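Local coordinates for GCN5-related N-acetyltransferase (Brucella abortus, PDB 7N1L), which probably transfers an acyl group, most likely acetyl from acetyl-CoA, to an amine acceptor, at residues 42-46 against 61-65; 73-77 against 89-93; 101-107 against 137-143; 121-125 against 154-158. All blocks are in the same frame, centred on the assembly; numbering follows the deposited sequence.

In the fold
The four contacts follow the GNAT fold along the chain. Interaction 1 joins helices 38-52 and 61-69 and closes before interaction 2 opens. Interaction 2 is the antiparallel pairing of strands 74-81 and 84-96. Interaction 3 pairs strands 101-111 and 137-144 in parallel in the same sheet, its centre about 10 Å from that of interaction 2. The two touch through the Asp93-Arg102 salt bridge. Interaction 4 packs helices 120-129 and 150-158 together, and its segments alternate with those of interaction 3. Interactions 1 and 4 lie on opposite sides of the chain's centre, their centres about 23 Å apart. Helix 61-69 packs on the sheet face of Ala74 and Ile90, helix 120-129 on that of Leu77, Val89 and Phe91.

Interaction 1 of 4, residues 42-46 against 61-65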
loop_
_atom_site.group_PDB
_atom_site.type_symbol
_atom_site.label_atom_id
_atom_site.label_comp_id
_atom_site.label_asym_id
_atom_site.label_seq_id
_atom_site.Cartn_x
_atom_site.Cartn_y
_atom_site.Cartn_z
ATOM N N ALA A 42 -1.496 22.258 -0.552
ATOM C CA ALA A 42 -2.938 22.138 -0.776
ATOM C C ALA A 42 -3.366 22.327 -2.226
ATOM O O ALA A 42 -4.123 21.476 -2.720
ATOM C CB ALA A 42 -3.686 23.120 0.140
ATOM N N PRO A 43 -2.987 23.405 -2.944
ATOM C CA PRO A 43 -3.465 23.539 -4.332
ATOM C C PRO A 43 -2.867 22.520 -5.275
ATOM O O PRO A 43 -3.551 22.069 -6.204
ATOM C CB PRO A 43 -3.075 24.981 -4.719
ATOM C CG PRO A 43 -1.940 25.333 -3.817
ATOM C CD PRO A 43 -2.232 24.594 -2.510
ATOM N N LEU A 44 -1.615 22.123 -5.045
ATOM C CA LEU A 44 -0.994 21.109 -5.881
ATOM C C LEU A 44 -1.742 19.791 -5.761
ATOM O O LEU A 44 -2.009 19.112 -6.769
ATOM C CB LEU A 44 0.469 20.949 -5.473
ATOM C CG LEU A 44 1.459 20.616 -6.575
ATOM C CD1 LEU A 44 1.406 21.699 -7.683
ATOM C CD2 LEU A 44 2.856 20.516 -5.985
ATOM N N LEU A 45 -2.091 19.419 -4.528
ATOM C CA LEU A 45 -2.900 18.234 -4.305
ATOM C C LEU A 45 -4.289 18.418 -4.897
ATOM O O LEU A 45 -4.865 17.478 -5.455
ATOM C CB LEU A 45 -2.970 17.934 -2.801
ATOM C CG LEU A 45 -3.767 16.700 -2.329
ATOM C CD1 LEU A 45 -3.144 15.401 -2.827
ATOM C CD2 LEU A 45 -3.915 16.667 -0.799
ATOM N N ALA A 46 -4.846 19.631 -4.807
ATOM C CA ALA A 46 -6.178 19.835 -5.369
ATOM C C ALA A 46 -6.181 19.653 -6.887
ATOM O O ALA A 46 -7.151 19.136 -7.446
ATOM C CB ALA A 46 -6.720 21.199 -4.979
ATOM N N ASP A 61 -9.395 22.889 0.358
ATOM C CA ASP A 61 -8.152 22.274 -0.105
ATOM C C ASP A 61 -7.215 21.989 1.052
ATOM O O ASP A 61 -6.524 20.955 1.067
ATOM C CB ASP A 61 -7.447 23.166 -1.115
ATOM C CG ASP A 61 -8.229 23.328 -2.370
ATOM O OD1 ASP A 61 -9.293 22.674 -2.478
ATOM O OD2 ASP A 61 -7.784 24.103 -3.236
ATOM N N ASP A 62 -7.181 22.892 2.039
ATOM C CA ASP A 62 -6.205 22.730 3.101
ATOM C C ASP A 62 -6.487 21.500 3.932
ATOM O O ASP A 62 -5.538 20.885 4.421
ATOM C CB ASP A 62 -6.153 23.995 3.958
ATOM C CG ASP A 62 -5.354 25.113 3.276
ATOM O OD1 ASP A 62 -4.131 24.954 3.113
ATOM O OD2 ASP A 62 -5.952 26.128 2.871
ATOM N N PHE A 63 -7.741 21.039 3.968
ATOM C CA PHE A 63 -8.063 19.919 4.842
ATOM C C PHE A 63 -7.390 18.654 4.351
ATOM O O PHE A 63 -6.856 17.885 5.152
ATOM C CB PHE A 63 -9.575 19.689 4.905
ATOM C CG PHE A 63 -9.953 18.358 5.509
ATOM C CD1 PHE A 63 -10.050 17.218 4.718
ATOM C CD2 PHE A 63 -10.182 18.239 6.872
ATOM C CE1 PHE A 63 -10.362 15.997 5.267
ATOM C CE2 PHE A 63 -10.515 17.010 7.437
ATOM C CZ PHE A 63 -10.605 15.890 6.637
ATOM N N TYR A 64 -7.379 18.444 3.029
ATOM C CA TYR A 64 -6.779 17.242 2.471
ATOM C C TYR A 64 -5.272 17.266 2.646
ATOM O O TYR A 64 -4.647 16.211 2.839
ATOM C CB TYR A 64 -7.138 17.101 0.982
ATOM C CG TYR A 64 -8.620 17.040 0.737
ATOM C CD1 TYR A 64 -9.337 15.866 0.975
ATOM C CD2 TYR A 64 -9.317 18.161 0.296
ATOM C CE1 TYR A 64 -10.701 15.806 0.771
ATOM C CE2 TYR A 64 -10.677 18.114 0.089
ATOM C CZ TYR A 64 -11.368 16.933 0.327
ATOM O OH TYR A 64 -12.729 16.885 0.125
ATOM N N ALA A 65 -4.663 18.456 2.532
ATOM C CA ALA A 65 -3.221 18.544 2.709
ATOM C C ALA A 65 -2.844 18.301 4.160
ATOM O O ALA A 65 -1.960 17.484 4.445
ATOM C CB ALA A 65 -2.693 19.902 2.228
HETATM O O HOH W 1 -5.758 19.735 -1.270
#
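Ala42 sets its CB against the helical segment 61-65, over the backbone carbonyl of Asp61 and beside the CB of Ala65. The two methyl carbons, Ala42 CB and Ala65 CB, are 4.0 Å apart. Small residues let the backbones come close here, with the CA atoms of Ala42 and Ala65 5.0 Å apart. The local axes are nearly perpendicular, at 93°. One turn on, Leu45 packs alongside. Its CG lies anti to the backbone N (chi1 -179°), which carries CD2 across to Tyr64, where it touches CB at 3.7 Å. The two side chains cross at about a right angle. The Tyr64 ring leads away from this helix and packs on Thr99 of the second subunit. On the outer side, Ala46 CB lies 3.6 Å from Asp61 OD2. Asp62 reaches back with OD1, which lies 3.5 Å from Ala42 CB and is hydrogen-bonded to His39. Behind the contact, Leu45 also packs on Phe88 of strand 84-96, which places the helix pair against the GNAT sheet.

One water bridges the two backbones. The water oxygen donates to Ala42 O at 2.8 Å and to Asp61 O at 2.7 Å. Ala42 O also accepts the helical bond from Ala46 N, so two donors hold it. The bonds from Tyr64 N and Ala65 N to Asp61 O are weak, which leaves the water as its closer partner. Between 42-46 and 61-65 the direct contact is van der Waals packing, and a water links their backbones. Nearby, Asp62 and His39 join the same two helices directly.

Interaction 2 of 4, residues 73-77 against 89-93; sequences AAEAL and VIFYD
Glu75 and Phe91 make the tight part of this contact. The Glu75 CB sits over one face of the Phe91 ring, 3.7 Å from its centroid, a CH-pi contact displaced toward the rim at CZ. The ring is there because Phe91 CG lies between its backbone N and carbonyl carbon (chi1 66°), which folds the ring back over the neighbouring strand. The Glu75 carboxylate continues along the ring, its plane turned 45° from it. On the same face, Leu77 and Val89 run side by side, with Leu77 CB 3.6 Å from Val89 CG1. The backbones of the two strands are joined by paired bonds. Glu75 and Phe91 form one hydrogen-bonded antiparallel pair, and Leu77 and Val89 the other. The bond from Phe91 N to Glu75 O is 2.8 Å and nearly straight at 171°. Between these pairs, Ala76 faces Ile90 with CA atoms only 4.3 Å apart. The strands belong to the beta hairpin 74-81/84-96, central in the GNAT sheet.

Toward Ala73 the pairing opens and water enters. One water donates to Ala73 O and to Glu75 OE2, and accepts from Asp93 N at 2.6 Å. A second water joins Ala73 O to Asp93 O. Tyr92 turns its ring edge to Ala74, with CE1 3.8 Å from Ala74 CB.

Glu75 and Asp93 point the same way, their carboxylates nearly coplanar. Glu75 OE2 and Asp93 OD2 are 4.8 Å apart. Both form salt bridges with Arg135, and Asp93 also has Arg102. These cations probably offset the repulsion between the two acids and favour their charged forms.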
loop_
_atom_site.group_PDB
_atom_site.type_symbol
_atom_site.label_atom_id
_atom_site.label_comp_id
_atom_site.label_asym_id
_atom_site.label_seq_id
_atom_site.Cartn_x
_atom_site.Cartn_y
_atom_site.Cartn_z
ATOM N N ALA A 73 1.995 7.319 8.762
ATOM C CA ALA A 73 2.266 6.210 7.854
ATOM C C ALA A 73 2.614 6.703 6.451
ATOM O O ALA A 73 3.212 5.957 5.676
ATOM C CB ALA A 73 1.066 5.273 7.764
ATOM N N ALA A 74 2.135 7.884 6.074
ATOM C CA ALA A 74 2.382 8.495 4.777
ATOM C C ALA A 74 3.544 9.476 4.843
ATOM O O ALA A 74 3.811 10.089 5.883
ATOM C CB ALA A 74 1.137 9.221 4.268
ATOM N N GLU A 75 4.250 9.605 3.731
ATOM C CA GLU A 75 5.234 10.665 3.582
ATOM C C GLU A 75 5.086 11.219 2.170
ATOM O O GLU A 75 4.520 10.582 1.278
ATOM C CB GLU A 75 6.670 10.171 3.831
ATOM C CG GLU A 75 6.876 9.512 5.210
ATOM C CD GLU A 75 8.237 8.894 5.339
ATOM O OE1 GLU A 75 9.231 9.640 5.338
ATOM O OE2 GLU A 75 8.320 7.639 5.397
ATOM N N ALA A 76 5.552 12.437 1.983
ATOM C CA ALA A 76 5.432 13.076 0.693
ATOM C C ALA A 76 6.731 13.827 0.431
ATOM O O ALA A 76 7.229 14.556 1.298
ATOM C CB ALA A 76 4.206 13.995 0.649
ATOM N N LEU A 77 7.290 13.603 -0.744
ATOM C CA LEU A 77 8.445 14.344 -1.221
ATOM C C LEU A 77 7.965 15.467 -2.129
ATOM O O LEU A 77 7.028 15.277 -2.902
ATOM C CB LEU A 77 9.362 13.372 -1.948
ATOM C CG LEU A 77 10.863 13.387 -1.922
ATOM C CD1 LEU A 77 11.432 13.575 -0.560
ATOM C CD2 LEU A 77 11.158 11.952 -2.358
ATOM N N VAL A 89 5.412 13.600 -4.675
ATOM C CA VAL A 89 5.145 12.166 -4.708
ATOM C C VAL A 89 4.817 11.735 -3.287
ATOM O O VAL A 89 5.522 12.110 -2.342
ATOM C CB VAL A 89 6.310 11.337 -5.303
ATOM C CG1 VAL A 89 7.589 11.508 -4.523
ATOM C CG2 VAL A 89 5.929 9.868 -5.359
ATOM N N ILE A 90 3.723 10.980 -3.140
ATOM C CA ILE A 90 3.260 10.432 -1.866
ATOM C C ILE A 90 3.668 8.969 -1.794
ATOM O O ILE A 90 3.397 8.199 -2.726
ATOM C CB ILE A 90 1.733 10.575 -1.729
ATOM C CG1 ILE A 90 1.321 12.052 -1.761
ATOM C CG2 ILE A 90 1.237 9.913 -0.434
ATOM C CD1 ILE A 90 -0.196 12.261 -1.928
ATOM N N PHE A 91 4.309 8.571 -0.691
ATOM C CA PHE A 91 4.809 7.207 -0.568
ATOM C C PHE A 91 4.623 6.677 0.839
ATOM O O PHE A 91 4.571 7.436 1.809
ATOM C CB PHE A 91 6.287 7.113 -0.937
ATOM C CG PHE A 91 7.212 7.837 -0.006
ATOM C CD1 PHE A 91 7.420 9.209 -0.141
ATOM C CD2 PHE A 91 7.944 7.149 0.949
ATOM C CE1 PHE A 91 8.315 9.882 0.697
ATOM C CE2 PHE A 91 8.831 7.813 1.790
ATOM C CZ PHE A 91 9.015 9.177 1.659
ATOM N N TYR A 92 4.602 5.343 0.937
ATOM C CA TYR A 92 4.461 4.651 2.204
ATOM C C TYR A 92 5.696 3.804 2.444
ATOM O O TYR A 92 6.191 3.143 1.531
ATOM C CB TYR A 92 3.194 3.787 2.228
ATOM C CG TYR A 92 2.020 4.554 1.688
ATOM C CD1 TYR A 92 1.564 5.683 2.334
ATOM C CD2 TYR A 92 1.330 4.116 0.588
ATOM C CE1 TYR A 92 0.516 6.416 1.850
ATOM C CE2 TYR A 92 0.260 4.833 0.106
ATOM C CZ TYR A 92 -0.138 5.994 0.743
ATOM O OH TYR A 92 -1.224 6.729 0.289
ATOM N N ASP A 93 6.215 3.852 3.656
ATOM C CA ASP A 93 7.313 2.988 4.084
ATOM C C ASP A 93 6.646 1.822 4.825
ATOM O O ASP A 93 6.242 1.962 5.980
ATOM C CB ASP A 93 8.300 3.745 4.970
ATOM C CG ASP A 93 9.527 2.902 5.358
ATOM O OD1 ASP A 93 9.469 1.659 5.242
ATOM O OD2 ASP A 93 10.537 3.459 5.849
HETATM O O HOH W 2 5.962 5.947 5.193
HETATM O O HOH W 3 4.129 3.226 6.823
#

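Interaction 3 of 4, residues 101-107 against 137-143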
loop_
_atom_site.group_PDB
_atom_site.type_symbol
_atom_site.label_atom_id
_atom_site.label_comp_id
_atom_site.label_asym_id
_atom_site.label_seq_id
_atom_site.Cartn_x
_atom_site.Cartn_y
_atom_site.Cartn_z
ATOM N N LEU A 101 12.121 -7.396 5.484
ATOM C CA LEU A 101 12.618 -6.029 5.381
ATOM C C LEU A 101 11.417 -5.111 5.140
ATOM O O LEU A 101 10.282 -5.452 5.467
ATOM C CB LEU A 101 13.690 -5.938 4.284
ATOM C CG LEU A 101 14.903 -6.862 4.447
ATOM C CD1 LEU A 101 15.708 -6.919 3.171
ATOM C CD2 LEU A 101 15.766 -6.389 5.597
ATOM N N ARG A 102 11.651 -3.944 4.583
ATOM C CA ARG A 102 10.558 -3.038 4.271
ATOM C C ARG A 102 10.520 -2.804 2.766
ATOM O O ARG A 102 11.391 -3.261 2.026
ATOM C CB ARG A 102 10.696 -1.721 5.069
ATOM C CG ARG A 102 10.622 -1.953 6.622
ATOM C CD ARG A 102 10.437 -0.678 7.478
ATOM N NE ARG A 102 9.100 -0.097 7.368
ATOM C CZ ARG A 102 8.069 -0.390 8.156
ATOM N NH1 ARG A 102 8.170 -1.280 9.122
ATOM N NH2 ARG A 102 6.913 0.248 7.981
ATOM N N ALA A 103 9.487 -2.099 2.316
ATOM C CA ALA A 103 9.362 -1.702 0.925
ATOM C C ALA A 103 8.658 -0.351 0.866
ATOM O O ALA A 103 7.873 -0.011 1.752
ATOM C CB ALA A 103 8.582 -2.745 0.102
ATOM N N GLY A 104 8.971 0.432 -0.173
ATOM C CA GLY A 104 8.261 1.682 -0.423
ATOM C C GLY A 104 7.125 1.499 -1.417
ATOM O O GLY A 104 7.211 0.700 -2.346
ATOM N N GLN A 105 6.059 2.275 -1.255
ATOM C CA GLN A 105 4.909 2.148 -2.144
ATOM C C GLN A 105 4.438 3.540 -2.528
ATOM O O GLN A 105 4.197 4.373 -1.648
ATOM C CB GLN A 105 3.773 1.357 -1.494
ATOM C CG GLN A 105 2.499 1.238 -2.365
ATOM C CD GLN A 105 1.392 0.431 -1.673
ATOM O OE1 GLN A 105 1.679 -0.563 -1.032
ATOM N NE2 GLN A 105 0.143 0.870 -1.794
ATOM N N VAL A 106 4.376 3.797 -3.839
ATOM C CA VAL A 106 3.930 5.066 -4.409
ATOM C C VAL A 106 2.601 4.837 -5.116
ATOM O O VAL A 106 2.525 4.051 -6.069
ATOM C CB VAL A 106 4.948 5.633 -5.411
ATOM C CG1 VAL A 106 4.367 6.865 -6.100
ATOM C CG2 VAL A 106 6.266 5.943 -4.743
ATOM N N ASP A 107 1.581 5.572 -4.712
ATOM C CA ASP A 107 0.292 5.544 -5.383
ATOM C C ASP A 107 -0.015 6.840 -6.110
ATOM O O ASP A 107 -0.997 6.898 -6.850
ATOM C CB ASP A 107 -0.836 5.257 -4.370
ATOM C CG ASP A 107 -0.749 3.844 -3.751
ATOM O OD1 ASP A 107 -0.078 2.966 -4.300
ATOM O OD2 ASP A 107 -1.325 3.630 -2.678
ATOM N N TRP A 137 14.801 -0.915 2.228
ATOM C CA TRP A 137 13.851 -1.330 1.213
ATOM C C TRP A 137 14.469 -2.402 0.334
ATOM O O TRP A 137 15.601 -2.250 -0.133
ATOM C CB TRP A 137 13.424 -0.155 0.346
ATOM C CG TRP A 137 12.494 0.724 1.062
ATOM C CD1 TRP A 137 11.870 0.463 2.260
ATOM C CD2 TRP A 137 12.091 2.038 0.668
ATOM N NE1 TRP A 137 11.089 1.540 2.625
ATOM C CE2 TRP A 137 11.216 2.524 1.672
ATOM C CE3 TRP A 137 12.403 2.863 -0.425
ATOM C CZ2 TRP A 137 10.619 3.792 1.593
ATOM C CZ3 TRP A 137 11.815 4.125 -0.503
ATOM C CH2 TRP A 137 10.932 4.576 0.496
ATOM N N SER A 138 13.741 -3.508 0.166
ATOM C CA SER A 138 14.045 -4.484 -0.871
ATOM C C SER A 138 13.462 -4.081 -2.218
ATOM O O SER A 138 13.880 -4.620 -3.247
ATOM C CB SER A 138 13.522 -5.870 -0.485
ATOM O OG SER A 138 12.109 -5.863 -0.429
ATOM N N LYS A 139 12.470 -3.196 -2.230
ATOM C CA LYS A 139 11.860 -2.770 -3.480
ATOM C C LYS A 139 11.092 -1.471 -3.280
ATOM O O LYS A 139 10.765 -1.073 -2.163
ATOM C CB LYS A 139 10.922 -3.843 -4.048
ATOM C CG LYS A 139 9.793 -4.290 -3.124
ATOM C CD LYS A 139 9.023 -5.437 -3.796
ATOM C CE LYS A 139 7.873 -5.946 -2.949
ATOM N NZ LYS A 139 8.314 -6.859 -1.847
ATOM N N LEU A 140 10.754 -0.856 -4.406
ATOM C CA LEU A 140 9.846 0.272 -4.481
ATOM C C LEU A 140 8.726 -0.121 -5.436
ATOM O O LEU A 140 8.989 -0.454 -6.593
ATOM C CB LEU A 140 10.578 1.515 -4.970
ATOM C CG LEU A 140 9.757 2.750 -5.233
ATOM C CD1 LEU A 140 8.982 3.093 -3.997
ATOM C CD2 LEU A 140 10.724 3.924 -5.636
ATOM N N VAL A 141 7.503 -0.208 -4.919
ATOM C CA VAL A 141 6.331 -0.526 -5.712
ATOM C C VAL A 141 5.713 0.774 -6.211
ATOM O O VAL A 141 5.416 1.672 -5.415
ATOM C CB VAL A 141 5.319 -1.329 -4.876
ATOM C CG1 VAL A 141 3.967 -1.409 -5.585
ATOM C CG2 VAL A 141 5.882 -2.711 -4.562
ATOM N N LEU A 142 5.441 0.850 -7.511
ATOM C CA LEU A 142 4.857 2.036 -8.113
ATOM C C LEU A 142 3.518 1.667 -8.716
ATOM O O LEU A 142 3.464 0.876 -9.664
ATOM C CB LEU A 142 5.769 2.629 -9.191
ATOM C CG LEU A 142 7.249 2.890 -8.850
ATOM C CD1 LEU A 142 8.039 3.222 -10.102
ATOM C CD2 LEU A 142 7.374 3.998 -7.821
ATOM N N ASN A 143 2.449 2.271 -8.206
ATOM C CA ASN A 143 1.095 2.036 -8.695
ATOM C C ASN A 143 0.613 3.255 -9.480
ATOM O O ASN A 143 0.594 4.370 -8.957
ATOM C CB ASN A 143 0.161 1.723 -7.522
ATOM C CG ASN A 143 0.507 0.388 -6.845
ATOM O OD1 ASN A 143 0.756 -0.612 -7.523
ATOM N ND2 ASN A 143 0.580 0.390 -5.523
#
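Asp107 OD1 is gripped by two side-chain amides, one from each strand. Asn143 ND2 donates to it across the contact at 2.9 Å, with a nearly straight N-H...O angle of 171°. The oxygen lies in the Asn143 amide plane. Gln105 NE2 approaches the same carboxylate from the syn side and is shared between OD1 and OD2, at 3.3 Å and 3.2 Å. Asn143 OD1 bonds to Ser166 of the second subunit, and Gln105 NE2 also bonds to Gln105 OE1 of that subunit.

Backbone bonds join the strands in parallel from here. Val141 N bonds to Gly104 O at 2.7 Å, and Asn143 N to Val106 O. Strands 101-111 and 137-144 form a beta-alpha-beta crossover of the GNAT fold, the connection running through helix 120-129 and the short helix 132-135. A beta bulge shifts the register between Arg102 and Gly104. At the bulge, Trp137 lays its indole flat against the backbone of Ala103 and Gly104. Gly104 N stands over the ring centre, and Gly104 CA is 3.8 Å from the centroid of the six-membered ring, 15° off its normal. Gly104, with no side chain, lets the indole lie directly against the backbone. Trp137 NE1 is hydrogen-bonded to Asp93 of strand 84-96.

On the same face, Val106 and Leu142 lie side by side, with Val106 CB 3.8 Å from Leu142 CD2. Residues of 139-143 also pair antiparallel with a strand of the second subunit, and the sheet runs on across the interface.

Interaction 4 of 4, residues 121-125 against 154-158; sequences AKALI and LYEQI
Leu154 has its CG anti to the backbone N (chi1 169°), and this extends both methyls toward helix 120-129. CD2 reaches Ala121 CB at 3.7 Å, and CD1 touches Lys122 CB at 3.9 Å. Ile125 has CG1 beside the backbone N (chi1 -63°) and slides past Leu154 in the opposite direction. Its CG1 meets Leu154 CD2 at 4.0 Å. The two branches of Ile125 then part. CD1 goes to Tyr155 CE1, crossing that side chain at about a right angle. CG2 goes to Ile158 CD1 at 4.0 Å. Lys122 covers the outer side with its aliphatic chain, CD lying 4.1 Å from Ile158 CG2. Its NZ forms a salt bridge with Asp126 of its own helix.

The contact is apolar throughout. The short helix axes stay 11.2 Å apart and cross at -59°, so long side chains span the gap. Ile125 and Tyr155 both continue down to Leu142 and Ile109 on the sheet, and Ile125 also packs on Ile169 of the second subunit. These two helices, covering one side of the central strands, are typical of the GNAT acetyltransferase fold.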
loop_
_atom_site.group_PDB
_atom_site.type_symbol
_atom_site.label_atom_id
_atom_site.label_comp_id
_atom_site.label_asym_id
_atom_site.label_seq_id
_atom_site.Cartn_x
_atom_site.Cartn_y
_atom_site.Cartn_z
ATOM N N ALA A 121 9.231 14.577 -12.495
ATOM C CA ALA A 121 8.649 13.378 -11.902
ATOM C C ALA A 121 9.703 12.286 -11.730
ATOM O O ALA A 121 9.804 11.660 -10.670
ATOM C CB ALA A 121 7.470 12.889 -12.746
ATOM N N LYS A 122 10.516 12.065 -12.754
ATOM C CA LYS A 122 11.624 11.117 -12.634
ATOM C C LYS A 122 12.605 11.540 -11.541
ATOM O O LYS A 122 13.165 10.689 -10.838
ATOM C CB LYS A 122 12.326 10.983 -13.978
ATOM C CG LYS A 122 13.791 10.575 -13.919
ATOM C CD LYS A 122 13.917 9.069 -13.788
ATOM C CE LYS A 122 15.235 8.533 -14.352
ATOM N NZ LYS A 122 16.466 9.179 -13.769
ATOM N N ALA A 123 12.858 12.850 -11.397
ATOM C CA ALA A 123 13.744 13.280 -10.325
ATOM C C ALA A 123 13.169 12.916 -8.953
ATOM O O ALA A 123 13.909 12.505 -8.055
ATOM C CB ALA A 123 14.028 14.781 -10.449
ATOM N N LEU A 124 11.845 13.022 -8.787
ATOM C CA LEU A 124 11.202 12.650 -7.532
ATOM C C LEU A 124 11.339 11.153 -7.240
ATOM O O LEU A 124 11.538 10.758 -6.081
ATOM C CB LEU A 124 9.724 13.064 -7.562
ATOM C CG LEU A 124 9.413 14.567 -7.406
ATOM C CD1 LEU A 124 7.970 14.880 -7.828
ATOM C CD2 LEU A 124 9.699 15.057 -5.956
ATOM N N ILE A 125 11.139 10.303 -8.252
ATOM C CA ILE A 125 11.285 8.869 -8.032
ATOM C C ILE A 125 12.744 8.517 -7.749
ATOM O O ILE A 125 13.032 7.667 -6.896
ATOM C CB ILE A 125 10.727 8.074 -9.226
ATOM C CG1 ILE A 125 9.217 8.316 -9.387
ATOM C CG2 ILE A 125 10.939 6.602 -8.994
ATOM C CD1 ILE A 125 8.393 7.814 -8.204
ATOM N N LEU A 154 5.450 7.502 -17.021
ATOM C CA LEU A 154 6.779 7.518 -16.423
ATOM C C LEU A 154 7.214 6.114 -16.015
ATOM O O LEU A 154 8.315 5.672 -16.367
ATOM C CB LEU A 154 6.799 8.465 -15.225
ATOM C CG LEU A 154 8.042 8.390 -14.330
ATOM C CD1 LEU A 154 9.283 8.877 -15.088
ATOM C CD2 LEU A 154 7.827 9.184 -13.011
ATOM N N TYR A 155 6.357 5.393 -15.270
ATOM C CA TYR A 155 6.786 4.128 -14.672
ATOM C C TYR A 155 7.158 3.098 -15.723
ATOM O O TYR A 155 8.130 2.346 -15.555
ATOM C CB TYR A 155 5.685 3.570 -13.778
ATOM C CG TYR A 155 5.302 4.483 -12.641
ATOM C CD1 TYR A 155 6.196 5.453 -12.148
ATOM C CD2 TYR A 155 4.033 4.420 -12.083
ATOM C CE1 TYR A 155 5.820 6.297 -11.083
ATOM C CE2 TYR A 155 3.667 5.245 -11.062
ATOM C CZ TYR A 155 4.552 6.191 -10.553
ATOM O OH TYR A 155 4.118 6.998 -9.492
ATOM N N GLU A 156 6.408 3.041 -16.815
ATOM C CA GLU A 156 6.711 1.974 -17.761
ATOM C C GLU A 156 8.062 2.180 -18.415
ATOM O O GLU A 156 8.628 1.215 -18.919
ATOM C CB GLU A 156 5.564 1.772 -18.784
ATOM C CG GLU A 156 5.160 2.999 -19.549
ATOM C CD GLU A 156 3.858 2.849 -20.348
ATOM O OE1 GLU A 156 3.110 1.847 -20.173
ATOM O OE2 GLU A 156 3.598 3.751 -21.175
ATOM N N GLN A 157 8.621 3.386 -18.358
ATOM C CA GLN A 157 9.960 3.610 -18.889
ATOM C C GLN A 157 11.058 3.376 -17.869
ATOM O O GLN A 157 12.200 3.134 -18.261
ATOM C CB GLN A 157 10.143 5.059 -19.385
ATOM C CG GLN A 157 9.187 5.517 -20.439
ATOM C CD GLN A 157 9.224 4.616 -21.631
ATOM O OE1 GLN A 157 10.289 4.174 -22.042
ATOM N NE2 GLN A 157 8.060 4.325 -22.192
ATOM N N ILE A 158 10.764 3.477 -16.577
ATOM C CA ILE A 158 11.809 3.449 -15.561
ATOM C C ILE A 158 11.706 2.264 -14.616
ATOM O O ILE A 158 12.567 2.125 -13.749
ATOM C CB ILE A 158 11.829 4.760 -14.750
ATOM C CG1 ILE A 158 10.591 4.852 -13.871
ATOM C CG2 ILE A 158 11.925 5.981 -15.687
ATOM C CD1 ILE A 158 10.635 6.030 -12.936
#